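Local atomic coordinates of hypothetical protein (Streptococcus pneumoniae, PDB entry 2HIY), a protein that is of unknown function, belongs to the DUF1697 family and contains two four-stranded antiparallel sheets flanked by helices. Residues 8-13 with 45-50. Numbering follows the deposited sequence.
Sequences ALLVRG and SGNIFF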
loop_
_atom_site.group_PDB
_atom_site.type_symbol
_atom_site.label_atom_id
_atom_site.label_comp_id
_atom_site.label_asym_id
_atom_site.label_seq_id
_atom_site.Cartn_x
_atom_site.Cartn_y
_atom_site.Cartn_z
ATOM N N ALA D 8 -28.791 -0.499 -17.365
ATOM C CA ALA D 8 -27.478 -0.475 -16.740
ATOM C C ALA D 8 -27.572 -1.338 -15.492
ATOM O O ALA D 8 -28.488 -1.190 -14.670
ATOM C CB ALA D 8 -27.064 0.968 -16.346
ATOM N N LEU D 9 -26.607 -2.230 -15.372
ATOM C CA LEU D 9 -26.441 -3.119 -14.240
ATOM C C LEU D 9 -25.130 -2.741 -13.564
ATOM O O LEU D 9 -24.064 -2.891 -14.164
ATOM C CB LEU D 9 -26.357 -4.550 -14.783
ATOM C CG LEU D 9 -26.018 -5.661 -13.782
ATOM C CD1 LEU D 9 -27.030 -5.743 -12.631
ATOM C CD2 LEU D 9 -25.955 -7.012 -14.557
ATOM N N LEU D 10 -25.216 -2.225 -12.343
ATOM C CA LEU D 10 -24.041 -1.714 -11.627
ATOM C C LEU D 10 -23.826 -2.544 -10.390
ATOM O O LEU D 10 -24.774 -2.811 -9.651
ATOM C CB LEU D 10 -24.249 -0.239 -11.230
ATOM C CG LEU D 10 -24.781 0.667 -12.340
ATOM C CD1 LEU D 10 -24.956 2.057 -11.701
ATOM C CD2 LEU D 10 -23.871 0.714 -13.551
ATOM N N VAL D 11 -22.592 -2.958 -10.161
ATOM C CA VAL D 11 -22.297 -3.752 -8.973
ATOM C C VAL D 11 -21.157 -3.102 -8.195
ATOM O O VAL D 11 -20.338 -2.389 -8.742
ATOM C CB VAL D 11 -21.998 -5.226 -9.317
ATOM C CG1 VAL D 11 -23.196 -5.894 -10.020
ATOM C CG2 VAL D 11 -20.779 -5.336 -10.184
ATOM N N ARG D 12 -21.144 -3.330 -6.890
ATOM C CA ARG D 12 -20.076 -2.803 -6.053
ATOM C C ARG D 12 -19.139 -3.915 -5.625
ATOM O O ARG D 12 -19.516 -5.104 -5.616
ATOM C CB ARG D 12 -20.681 -2.166 -4.793
ATOM C CG ARG D 12 -21.369 -3.185 -3.897
ATOM C CD ARG D 12 -21.209 -2.998 -2.377
ATOM N NE ARG D 12 -20.050 -2.231 -1.948
ATOM C CZ ARG D 12 -18.961 -2.727 -1.353
ATOM N NH1 ARG D 12 -17.993 -1.894 -0.996
ATOM N NH2 ARG D 12 -18.839 -4.017 -1.106
ATOM N N GLY D 13 -17.934 -3.519 -5.256
ATOM C CA GLY D 13 -17.014 -4.383 -4.561
ATOM C C GLY D 13 -16.214 -5.359 -5.393
ATOM O O GLY D 13 -15.532 -6.206 -4.828
ATOM N N SER D 45 -15.051 -1.898 -13.025
ATOM C CA SER D 45 -15.623 -1.786 -11.689
ATOM C C SER D 45 -17.018 -2.359 -11.577
ATOM O O SER D 45 -17.595 -2.380 -10.490
ATOM C CB SER D 45 -15.683 -0.327 -11.230
ATOM O OG SER D 45 -16.505 0.458 -12.091
ATOM N N GLY D 46 -17.572 -2.830 -12.685
ATOM C CA GLY D 46 -18.889 -3.448 -12.656
ATOM C C GLY D 46 -19.972 -2.537 -13.203
ATOM O O GLY D 46 -20.906 -2.164 -12.482
ATOM N N ASN D 47 -19.879 -2.226 -14.500
ATOM C CA ASN D 47 -20.832 -1.366 -15.192
ATOM C C ASN D 47 -21.184 -2.107 -16.458
ATOM O O ASN D 47 -20.370 -2.137 -17.408
ATOM C CB ASN D 47 -20.191 -0.013 -15.545
ATOM C CG ASN D 47 -19.610 0.668 -14.340
ATOM O OD1 ASN D 47 -20.358 1.091 -13.455
ATOM N ND2 ASN D 47 -18.288 0.738 -14.260
ATOM N N ILE D 48 -22.351 -2.741 -16.449
ATOM C CA ILE D 48 -22.817 -3.592 -17.537
ATOM C C ILE D 48 -24.058 -2.991 -18.150
ATOM O O ILE D 48 -24.900 -2.425 -17.435
ATOM C CB ILE D 48 -23.149 -5.033 -17.004
ATOM C CG1 ILE D 48 -21.854 -5.749 -16.654
ATOM C CG2 ILE D 48 -23.934 -5.863 -18.041
ATOM C CD1 ILE D 48 -21.153 -6.395 -17.889
ATOM N N PHE D 49 -24.189 -3.105 -19.471
ATOM C CA PHE D 49 -25.340 -2.614 -20.171
ATOM C C PHE D 49 -25.880 -3.722 -21.045
ATOM O O PHE D 49 -25.105 -4.482 -21.648
ATOM C CB PHE D 49 -24.964 -1.375 -21.014
ATOM C CG PHE D 49 -24.284 -0.334 -20.200
ATOM C CD1 PHE D 49 -25.025 0.656 -19.534
ATOM C CD2 PHE D 49 -22.923 -0.441 -19.947
ATOM C CE1 PHE D 49 -24.380 1.576 -18.692
ATOM C CE2 PHE D 49 -22.266 0.460 -19.102
ATOM C CZ PHE D 49 -23.018 1.475 -18.459
ATOM N N PHE D 50 -27.197 -3.822 -21.088
ATOM C CA PHE D 50 -27.812 -4.869 -21.899
ATOM C C PHE D 50 -29.208 -4.439 -22.309
ATOM O O PHE D 50 -29.765 -3.497 -21.730
ATOM C CB PHE D 50 -27.844 -6.209 -21.142
ATOM C CG PHE D 50 -28.762 -6.220 -19.955
ATOM C CD1 PHE D 50 -30.116 -6.564 -20.079
ATOM C CD2 PHE D 50 -28.262 -5.926 -18.686
ATOM C CE1 PHE D 50 -30.979 -6.569 -18.971
ATOM C CE2 PHE D 50 -29.114 -5.932 -17.584
ATOM C CZ PHE D 50 -30.471 -6.272 -17.715
#
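The F50 ring receives CB of L9 at its edge, near the ring plane, CE2 4.2 Å away, and also meets the ring of Y7. On the other side of the sheet, CB of A8 approaches the F49 ring obliquely, 3.6 Å from CE1. Both rings rise from strand 47-52, which pairs with strand 5-10 at the centre of a four-stranded antiparallel sheet, one ladder serving two cores. A8, L10 and F49 face helix 171-182, whereas L9 and F50 pack on helix 56-70. L9 and I48 form a hydrogen-bonded pair: L9 N reaches I48 O at 2.7 Å, almost straight (177°), and I48 N returns to L9 O at 2.9 Å. Their side chains run side by side, CB to CB 3.9 Å. Further along, V11 N bonds G46 O at 3.0 Å, an oxygen that R169 also grips. CG2 of V11 presses 3.6 Å from CA of G46, on the side where a CB would lie, and the backbone angles of G46 also call for glycine. The buried amide of N47 is held at both ends: OD1 accepts a hydrogen bond from R169 NE, while CD2 of L10 packs against it, and ND2 bonds Y42 O and, 28° out of the amide plane, S45 OG at 2.8 Å.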